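Local coordinates for protein uricase (Arthrobacter globiformis, PDB 2YZE) that catalyses the oxidation of uric acid by molecular oxygen to 5-hydroxyisourate, with release of hydrogen peroxide, in active sites built between subunits, at residues N18-A23 with A62-T67; E162-P167 with L174-D179; K244-N249 with L278-I283. All coordinates share one frame; numbering follows the deposited sequence.

Contact 1: residues N18-A23 with A62-T67; sequences NQYGKA and AHVVAT. With NOB ((dihydroxyboranyloxy-hydroxy-boranyl)oxylithium), chain L.
T67 OG1 joins K22 to the bound group NOB: it accepts a hydrogen bond from K22 NZ at 2.9 Å and donates one to NOB OB4 at 2.7 Å. K22 gets there by folding back, with bends at both chi2 (73°) and chi3 (84°), and crosses the threonine at about a right angle; its CE comes within 3.2 Å of T67 O. The other branch of the threonine, T67 CG2, rests on the backbone at G21 O (3.4 Å) and meets the Y20 ring near its plane. One shell further out, the phenol of Y20 fixes the loop that carries T67. Y20 OH donates to V65 O at 2.6 Å, reaching that oxygen 27° out of the carbonyl plane, while V65 O itself lies at the ring edge. V64 CG1 approaches the same ring obliquely, 3.6 Å from Y20 CE2. F52 meets the ring edge-to-face, and V65 O receives a second, weak hydrogen bond from Q70 on helix 67-78. A66 is the N-cap of that helix, so T67 stands in its first turn. Across the subunit boundary, K22 packs on H251 of the second subunit, and R180 and L222 of that subunit also bind NOB. This is consistent with K22 and T67 being their subunit's members of the uricase charge-relay system, with H251 of the second subunit as third.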
loop_
_atom_site.group_PDB
_atom_site.type_symbol
_atom_site.label_atom_id
_atom_site.label_comp_id
_atom_site.label_asym_id
_atom_site.label_seq_id
_atom_site.Cartn_x
_atom_site.Cartn_y
_atom_site.Cartn_z
ATOM N N ASN A 18 -14.333 22.446 -12.510
ATOM C CA ASN A 18 -13.872 21.242 -13.186
ATOM C C ASN A 18 -12.440 21.408 -13.683
ATOM O O ASN A 18 -11.965 22.529 -13.891
ATOM C CB ASN A 18 -14.810 20.901 -14.354
ATOM C CG ASN A 18 -14.770 21.940 -15.469
ATOM O OD1 ASN A 18 -13.949 21.857 -16.381
ATOM N ND2 ASN A 18 -15.655 22.929 -15.392
ATOM N N GLN A 19 -11.753 20.282 -13.844
ATOM C CA GLN A 19 -10.372 20.263 -14.326
ATOM C C GLN A 19 -10.074 18.848 -14.794
ATOM O O GLN A 19 -10.721 17.895 -14.371
ATOM C CB GLN A 19 -9.387 20.666 -13.217
ATOM C CG GLN A 19 -9.403 19.754 -11.986
ATOM C CD GLN A 19 -8.608 20.320 -10.823
ATOM O OE1 GLN A 19 -8.440 21.531 -10.707
ATOM N NE2 GLN A 19 -8.130 19.442 -9.941
ATOM N N TYR A 20 -9.100 18.710 -15.678
ATOM C CA TYR A 20 -8.754 17.395 -16.182
ATOM C C TYR A 20 -7.340 17.444 -16.744
ATOM O O TYR A 20 -6.845 18.509 -17.133
ATOM C CB TYR A 20 -9.721 16.978 -17.295
ATOM C CG TYR A 20 -9.341 17.573 -18.626
ATOM C CD1 TYR A 20 -9.538 18.927 -18.888
ATOM C CD2 TYR A 20 -8.682 16.803 -19.587
ATOM C CE1 TYR A 20 -9.078 19.508 -20.069
ATOM C CE2 TYR A 20 -8.217 17.370 -20.767
ATOM C CZ TYR A 20 -8.415 18.722 -21.001
ATOM O OH TYR A 20 -7.910 19.292 -22.145
ATOM N N GLY A 21 -6.697 16.285 -16.799
ATOM C CA GLY A 21 -5.351 16.219 -17.330
ATOM C C GLY A 21 -4.743 14.852 -17.096
ATOM O O GLY A 21 -5.457 13.881 -16.822
ATOM N N LYS A 22 -3.423 14.771 -17.202
ATOM C CA LYS A 22 -2.740 13.504 -16.993
ATOM C C LYS A 22 -2.109 13.525 -15.620
ATOM O O LYS A 22 -1.411 14.479 -15.258
ATOM C CB LYS A 22 -1.649 13.284 -18.048
ATOM C CG LYS A 22 -1.068 11.877 -18.028
ATOM C CD LYS A 22 -2.054 10.855 -18.610
ATOM C CE LYS A 22 -1.953 10.809 -20.134
ATOM N NZ LYS A 22 -3.021 9.966 -20.757
ATOM N N ALA A 23 -2.347 12.471 -14.854
ATOM C CA ALA A 23 -1.780 12.395 -13.517
ATOM C C ALA A 23 -0.674 11.354 -13.412
ATOM O O ALA A 23 -0.655 10.353 -14.138
ATOM C CB ALA A 23 -2.877 12.090 -12.500
ATOM N N ALA A 62 -13.535 19.653 -29.028
ATOM C CA ALA A 62 -12.746 20.686 -29.698
ATOM C C ALA A 62 -11.801 21.420 -28.744
ATOM O O ALA A 62 -10.690 21.786 -29.121
ATOM C CB ALA A 62 -13.674 21.692 -30.382
ATOM N N HIS A 63 -12.241 21.633 -27.508
ATOM C CA HIS A 63 -11.426 22.335 -26.519
ATOM C C HIS A 63 -10.575 21.400 -25.668
ATOM O O HIS A 63 -9.760 21.856 -24.870
ATOM C CB HIS A 63 -12.323 23.143 -25.574
ATOM C CG HIS A 63 -12.947 24.346 -26.207
ATOM N ND1 HIS A 63 -13.008 24.523 -27.574
ATOM C CD2 HIS A 63 -13.553 25.425 -25.659
ATOM C CE1 HIS A 63 -13.625 25.660 -27.839
ATOM N NE2 HIS A 63 -13.966 26.227 -26.695
ATOM N N VAL A 64 -10.758 20.100 -25.835
ATOM C CA VAL A 64 -10.037 19.149 -25.007
ATOM C C VAL A 64 -8.633 18.754 -25.446
ATOM O O VAL A 64 -8.451 17.818 -26.225
ATOM C CB VAL A 64 -10.870 17.861 -24.804
ATOM C CG1 VAL A 64 -10.168 16.934 -23.810
ATOM C CG2 VAL A 64 -12.258 18.219 -24.290
ATOM N N VAL A 65 -7.645 19.488 -24.943
ATOM C CA VAL A 65 -6.254 19.173 -25.217
ATOM C C VAL A 65 -6.099 17.805 -24.550
ATOM O O VAL A 65 -6.239 17.682 -23.332
ATOM C CB VAL A 65 -5.315 20.196 -24.547
ATOM C CG1 VAL A 65 -3.871 19.746 -24.678
ATOM C CG2 VAL A 65 -5.496 21.567 -25.197
ATOM N N ALA A 66 -5.840 16.779 -25.355
ATOM C CA ALA A 66 -5.718 15.412 -24.860
ATOM C C ALA A 66 -4.808 15.249 -23.643
ATOM O O ALA A 66 -3.769 15.905 -23.542
ATOM C CB ALA A 66 -5.245 14.501 -25.987
ATOM N N THR A 67 -5.202 14.381 -22.714
ATOM C CA THR A 67 -4.369 14.145 -21.536
ATOM C C THR A 67 -3.066 13.530 -22.052
ATOM O O THR A 67 -2.003 13.731 -21.481
ATOM C CB THR A 67 -5.051 13.176 -20.513
ATOM O OG1 THR A 67 -5.209 11.880 -21.094
ATOM C CG2 THR A 67 -6.434 13.701 -20.110
HETATM B B1 NOB L . -10.442 11.864 -22.431
HETATM B B2 NOB L . -8.062 10.792 -22.440
HETATM O OB1 NOB L . -10.228 13.347 -21.976
HETATM O OB2 NOB L . -9.556 10.706 -23.010
HETATM O OB3 NOB L . -11.798 11.108 -22.332
HETATM O OB4 NOB L . -7.535 10.549 -20.963
HETATM O OB5 NOB L . -7.006 11.294 -23.510
HETATM LI LI NOB L . -7.973 13.013 -23.190
#

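Contact 2: residues E162-P167 with L174-D179. With NOB ((dihydroxyboranyloxy-hydroxy-boranyl)oxylithium), chain I.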
loop_
_atom_site.group_PDB
_atom_site.type_symbol
_atom_site.label_atom_id
_atom_site.label_comp_id
_atom_site.label_asym_id
_atom_site.label_seq_id
_atom_site.Cartn_x
_atom_site.Cartn_y
_atom_site.Cartn_z
ATOM N N GLU A 162 5.798 16.190 27.117
ATOM C CA GLU A 162 4.838 16.012 28.198
ATOM C C GLU A 162 3.435 16.263 27.677
ATOM O O GLU A 162 3.246 16.784 26.573
ATOM C CB GLU A 162 5.101 17.020 29.319
ATOM C CG GLU A 162 6.504 17.034 29.856
ATOM C CD GLU A 162 6.700 18.090 30.935
ATOM O OE1 GLU A 162 5.808 18.241 31.797
ATOM O OE2 GLU A 162 7.750 18.762 30.927
ATOM N N PHE A 163 2.451 15.870 28.477
ATOM C CA PHE A 163 1.053 16.113 28.155
ATOM C C PHE A 163 0.243 15.988 29.429
ATOM O O PHE A 163 -0.036 14.887 29.905
ATOM C CB PHE A 163 0.506 15.151 27.104
ATOM C CG PHE A 163 -0.833 15.576 26.560
ATOM C CD1 PHE A 163 -0.997 16.847 26.008
ATOM C CD2 PHE A 163 -1.937 14.738 26.636
ATOM C CE1 PHE A 163 -2.251 17.280 25.543
ATOM C CE2 PHE A 163 -3.189 15.157 26.177
ATOM C CZ PHE A 163 -3.343 16.435 25.628
ATOM N N HIS A 164 -0.119 17.139 29.977
ATOM C CA HIS A 164 -0.885 17.202 31.208
ATOM C C HIS A 164 -1.708 18.482 31.226
ATOM O O HIS A 164 -1.546 19.349 30.363
ATOM C CB HIS A 164 0.075 17.158 32.404
ATOM C CG HIS A 164 1.232 18.103 32.287
ATOM N ND1 HIS A 164 1.098 19.469 32.423
ATOM C CD2 HIS A 164 2.541 17.879 32.023
ATOM C CE1 HIS A 164 2.275 20.044 32.250
ATOM N NE2 HIS A 164 3.168 19.101 32.006
ATOM N N GLY A 165 -2.605 18.592 32.199
ATOM C CA GLY A 165 -3.426 19.785 32.293
ATOM C C GLY A 165 -4.652 19.784 31.400
ATOM O O GLY A 165 -5.341 20.799 31.298
ATOM N N PHE A 166 -4.929 18.663 30.743
ATOM C CA PHE A 166 -6.104 18.585 29.886
ATOM C C PHE A 166 -7.309 18.295 30.768
ATOM O O PHE A 166 -7.165 17.734 31.853
ATOM C CB PHE A 166 -5.948 17.484 28.827
ATOM C CG PHE A 166 -5.449 16.166 29.371
ATOM C CD1 PHE A 166 -4.083 15.924 29.501
ATOM C CD2 PHE A 166 -6.344 15.166 29.738
ATOM C CE1 PHE A 166 -3.613 14.701 29.986
ATOM C CE2 PHE A 166 -5.886 13.940 30.224
ATOM C CZ PHE A 166 -4.515 13.710 30.346
ATOM N N PRO A 167 -8.515 18.682 30.322
ATOM C CA PRO A 167 -9.717 18.435 31.121
ATOM C C PRO A 167 -10.063 16.955 31.169
ATOM O O PRO A 167 -9.854 16.227 30.196
ATOM C CB PRO A 167 -10.782 19.257 30.397
ATOM C CG PRO A 167 -10.345 19.155 28.969
ATOM C CD PRO A 167 -8.853 19.383 29.071
ATOM N N LEU A 174 -7.170 8.812 29.980
ATOM C CA LEU A 174 -5.758 9.120 29.760
ATOM C C LEU A 174 -5.153 9.756 31.006
ATOM O O LEU A 174 -5.734 10.675 31.588
ATOM C CB LEU A 174 -5.596 10.083 28.575
ATOM C CG LEU A 174 -4.160 10.521 28.247
ATOM C CD1 LEU A 174 -3.337 9.308 27.811
ATOM C CD2 LEU A 174 -4.175 11.573 27.143
ATOM N N GLN A 175 -3.987 9.268 31.412
ATOM C CA GLN A 175 -3.316 9.805 32.591
ATOM C C GLN A 175 -2.321 10.893 32.200
ATOM O O GLN A 175 -1.773 10.877 31.094
ATOM C CB GLN A 175 -2.579 8.690 33.339
ATOM C CG GLN A 175 -3.482 7.612 33.909
ATOM C CD GLN A 175 -4.526 8.167 34.861
ATOM O OE1 GLN A 175 -4.216 8.951 35.758
ATOM N NE2 GLN A 175 -5.773 7.756 34.674
ATOM N N GLU A 176 -2.098 11.845 33.099
ATOM C CA GLU A 176 -1.144 12.914 32.840
ATOM C C GLU A 176 0.263 12.323 32.837
ATOM O O GLU A 176 0.518 11.323 33.501
ATOM C CB GLU A 176 -1.236 13.989 33.921
ATOM C CG GLU A 176 -2.522 14.789 33.907
ATOM C CD GLU A 176 -2.491 15.923 34.909
ATOM O OE1 GLU A 176 -2.586 15.650 36.127
ATOM O OE2 GLU A 176 -2.362 17.087 34.477
ATOM N N THR A 177 1.176 12.942 32.095
ATOM C CA THR A 177 2.545 12.452 32.044
ATOM C C THR A 177 3.532 13.574 31.768
ATOM O O THR A 177 3.221 14.525 31.054
ATOM C CB THR A 177 2.713 11.364 30.961
ATOM O OG1 THR A 177 4.039 10.832 31.027
ATOM C CG2 THR A 177 2.484 11.940 29.576
ATOM N N THR A 178 4.723 13.463 32.345
ATOM C CA THR A 178 5.759 14.465 32.134
ATOM C C THR A 178 6.928 13.887 31.337
ATOM O O THR A 178 7.968 14.532 31.198
ATOM C CB THR A 178 6.303 15.008 33.460
ATOM O OG1 THR A 178 6.889 13.938 34.209
ATOM C CG2 THR A 178 5.176 15.648 34.272
ATOM N N ASP A 179 6.755 12.675 30.819
ATOM C CA ASP A 179 7.802 12.019 30.024
ATOM C C ASP A 179 7.161 10.978 29.112
ATOM O O ASP A 179 6.689 9.939 29.572
ATOM C CB ASP A 179 8.835 11.330 30.931
ATOM C CG ASP A 179 10.125 10.957 30.189
ATOM O OD1 ASP A 179 10.135 10.963 28.936
ATOM O OD2 ASP A 179 11.135 10.647 30.862
HETATM B B1 NOB I . -1.964 15.845 22.276
HETATM B B2 NOB I . -2.593 13.332 22.216
HETATM O OB1 NOB I . -3.283 16.576 21.889
HETATM O OB2 NOB I . -1.571 14.424 22.800
HETATM O OB3 NOB I . -0.547 16.467 22.137
HETATM O OB4 NOB I . -2.787 12.831 20.717
HETATM O OB5 NOB I . -3.612 12.780 23.291
HETATM LI LI NOB I . -4.438 14.566 22.957
HETATM O O HOH W 1 -0.956 12.399 28.959
#
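An isolated antiparallel bridge, F163 with T177, ties together two parts of the loop between strands 143-157 and 182-192 and carries F163, a probable urate-binding residue. F163 N donates to T177 O at 3.0 Å in an almost straight bond (176°); T177 N returns a bond to F163 O at 3.2 Å, from well above the carbonyl plane. A water also donates to F163 O and to Q175 O, so two donors grip F163 O. The F163 side chain leaves with CG anti to the backbone N (chi1 -168°), which lays one ring face against NOB: OB2 sits 3.7 Å above the ring plane, over its centre. L174 CD2 meets the ring at its edge, 3.8 Å from F163 CE2, and L174 also packs on F166, with L174 CG 3.8 Å from F166 CZ. With an alanine in place of F163, NOB would probably lose the flat surface against one side, and a gap would open on the F163 side of L174 CD2. At the solvent-facing end, G165 N donates to the anti lone pair of E176 OE2 at 2.7 Å. H164 NE2 bonds E162 OE1 at 2.8 Å, nearly in the imidazole plane; E162 OE2 is held by H218. H164 O is bound by N61 of the second subunit. A ring face held over the ligand is characteristic of the uricase active site, where a phenylalanine stacks on the purine.

Contact 3: residues K244-N249 with L278-I283. With NOB ((dihydroxyboranyloxy-hydroxy-boranyl)oxylithium), chain I.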
loop_
_atom_site.group_PDB
_atom_site.type_symbol
_atom_site.label_atom_id
_atom_site.label_comp_id
_atom_site.label_asym_id
_atom_site.label_seq_id
_atom_site.Cartn_x
_atom_site.Cartn_y
_atom_site.Cartn_z
ATOM N N LYS A 244 1.161 25.196 6.349
ATOM C CA LYS A 244 0.154 24.317 6.917
ATOM C C LYS A 244 0.811 23.002 7.267
ATOM O O LYS A 244 1.650 22.496 6.517
ATOM C CB LYS A 244 -0.984 24.075 5.928
ATOM C CG LYS A 244 -1.758 25.327 5.562
ATOM C CD LYS A 244 -3.012 24.981 4.786
ATOM C CE LYS A 244 -3.920 26.187 4.641
ATOM N NZ LYS A 244 -5.195 25.803 3.982
ATOM N N MET A 245 0.440 22.455 8.417
ATOM C CA MET A 245 1.001 21.184 8.843
ATOM C C MET A 245 -0.090 20.214 9.281
ATOM O O MET A 245 -1.121 20.616 9.835
ATOM C CB MET A 245 2.001 21.411 9.980
ATOM C CG MET A 245 3.266 22.137 9.539
ATOM S SD MET A 245 4.372 22.535 10.910
ATOM C CE MET A 245 3.754 24.125 11.350
ATOM N N SER A 246 0.154 18.934 9.010
ATOM C CA SER A 246 -0.753 17.849 9.357
ATOM C C SER A 246 0.158 16.830 10.030
ATOM O O SER A 246 0.902 16.102 9.356
ATOM C CB SER A 246 -1.384 17.257 8.097
ATOM O OG SER A 246 -2.306 16.231 8.423
ATOM N N LEU A 247 0.105 16.797 11.359
ATOM C CA LEU A 247 0.970 15.920 12.136
ATOM C C LEU A 247 0.263 14.830 12.926
ATOM O O LEU A 247 -0.509 15.114 13.840
ATOM C CB LEU A 247 1.805 16.762 13.107
ATOM C CG LEU A 247 2.617 17.911 12.503
ATOM C CD1 LEU A 247 3.355 18.647 13.602
ATOM C CD2 LEU A 247 3.600 17.359 11.477
ATOM N N PRO A 248 0.511 13.561 12.577
ATOM C CA PRO A 248 -0.135 12.478 13.318
ATOM C C PRO A 248 0.630 12.256 14.618
ATOM O O PRO A 248 1.841 12.478 14.676
ATOM C CB PRO A 248 -0.003 11.289 12.372
ATOM C CG PRO A 248 1.309 11.559 11.690
ATOM C CD PRO A 248 1.191 13.042 11.375
ATOM N N ASN A 249 -0.068 11.862 15.674
ATOM C CA ASN A 249 0.615 11.584 16.927
ATOM C C ASN A 249 0.679 10.066 16.928
ATOM O O ASN A 249 -0.269 9.396 17.343
ATOM C CB ASN A 249 -0.187 12.087 18.127
ATOM C CG ASN A 249 0.637 12.107 19.407
ATOM O OD1 ASN A 249 1.747 11.572 19.450
ATOM N ND2 ASN A 249 0.097 12.724 20.456
ATOM N N LEU A 278 -4.365 13.238 15.302
ATOM C CA LEU A 278 -4.070 13.966 14.073
ATOM C C LEU A 278 -4.221 15.432 14.418
ATOM O O LEU A 278 -5.335 15.910 14.639
ATOM C CB LEU A 278 -5.041 13.587 12.960
ATOM C CG LEU A 278 -4.802 14.280 11.613
ATOM C CD1 LEU A 278 -3.359 14.052 11.141
ATOM C CD2 LEU A 278 -5.794 13.741 10.595
ATOM N N ILE A 279 -3.093 16.132 14.498
ATOM C CA ILE A 279 -3.089 17.552 14.845
ATOM C C ILE A 279 -2.727 18.367 13.607
ATOM O O ILE A 279 -1.696 18.119 12.976
ATOM C CB ILE A 279 -2.076 17.830 15.989
ATOM C CG1 ILE A 279 -2.652 17.370 17.336
ATOM C CG2 ILE A 279 -1.774 19.313 16.076
ATOM C CD1 ILE A 279 -3.007 15.899 17.425
ATOM N N GLU A 280 -3.577 19.329 13.255
ATOM C CA GLU A 280 -3.338 20.143 12.066
ATOM C C GLU A 280 -3.540 21.630 12.318
ATOM O O GLU A 280 -4.412 22.032 13.094
ATOM C CB GLU A 280 -4.264 19.682 10.938
ATOM C CG GLU A 280 -4.484 18.172 10.919
ATOM C CD GLU A 280 -5.257 17.701 9.706
ATOM O OE1 GLU A 280 -4.633 17.511 8.641
ATOM O OE2 GLU A 280 -6.489 17.529 9.815
ATOM N N ALA A 281 -2.736 22.455 11.657
ATOM C CA ALA A 281 -2.859 23.890 11.838
ATOM C C ALA A 281 -2.177 24.692 10.743
ATOM O O ALA A 281 -1.303 24.194 10.031
ATOM C CB ALA A 281 -2.298 24.298 13.189
ATOM N N THR A 282 -2.601 25.943 10.629
ATOM C CA THR A 282 -2.056 26.874 9.660
ATOM C C THR A 282 -1.422 28.006 10.447
ATOM O O THR A 282 -2.066 28.607 11.308
ATOM C CB THR A 282 -3.159 27.493 8.783
ATOM O OG1 THR A 282 -3.919 26.459 8.154
ATOM C CG2 THR A 282 -2.546 28.388 7.717
ATOM N N ILE A 283 -0.155 28.276 10.170
ATOM C CA ILE A 283 0.556 29.361 10.818
ATOM C C ILE A 283 0.736 30.367 9.678
ATOM O O ILE A 283 1.342 30.040 8.654
ATOM C CB ILE A 283 1.935 28.901 11.334
ATOM C CG1 ILE A 283 1.777 27.694 12.269
ATOM C CG2 ILE A 283 2.628 30.036 12.054
ATOM C CD1 ILE A 283 0.976 27.973 13.525
HETATM B B1 NOB I . -1.964 15.845 22.276
HETATM B B2 NOB I . -2.593 13.332 22.216
HETATM O OB1 NOB I . -3.283 16.576 21.889
HETATM O OB2 NOB I . -1.571 14.424 22.800
HETATM O OB3 NOB I . -0.547 16.467 22.137
HETATM O OB4 NOB I . -2.787 12.831 20.717
HETATM O OB5 NOB I . -3.612 12.780 23.291
HETATM LI LI NOB I . -4.438 14.566 22.957
#
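S246 OG donates to E280 OE1 at 2.7 Å, the shortest polar bond between these two strands, meeting the carboxylate on its anti side and 35° out of its plane. Having OG anti to the backbone N (chi1 -178°) turns the hydroxyl to its cross-strand neighbour, for S246 and E280 are a non-hydrogen-bonded pair with CA atoms 4.4 Å apart. E280 OE2 is taken by Q19 of the second subunit, so both carboxylate oxygens have donors. L278 CD1 closes over the serine from the P248-L278 pair, next on the same face, 3.6 Å from S246 OG. Also on this face K244 runs extended alongside T282, pointing the same way, and its ammonium end makes a cation-pi contact with W295. Two hydrogen-bonded pairs flank S246 and E280. At M245 and A281, M245 N reaches A281 O at 2.9 Å; at L247 and I279, L247 N reaches I279 O at 2.8 Å. Bonds return from A281 N and I279 N. These four residues face the other way, where M226 of helix 222-236 packs on M245, A281 and I279, consistent with the helix-backed antiparallel sheet of the uricase T-fold. At the end of segment 244-249, N249 ND2 makes a weak bond to NOB OB4 (2.9 Å, 143°); L222 and R180 of the same chain, and T67 of the second subunit, bind the same NOB. The chemistry is thus divided: backbone bonds set the register, a shared carboxylate links strand to neighbouring subunit, and the side-chain amide of N249 reaches the ligand, consistent with a urate-binding role.

Along the chain the contacts follow in series: contact 1 closes before contact 2 opens, and contact 2 before contact 3. Contact 1 lies on the opposite side of the chain's centre from the others, its centre about 52 Å from that of contact 2 and about 33 Å from that of contact 3. Strands 13-31 and 240-254 nevertheless belong to one antiparallel sheet. Contacts 2 and 3, with centres about 20 Å apart, both touch one NOB; contact 1 touches another. One chain therefore supplies complementary parts to two sites, each completed by the second subunit. Segments 18-23 and 278-283 both extend the sheet across that interface, so that the pairing of these two subunits probably builds the active sites.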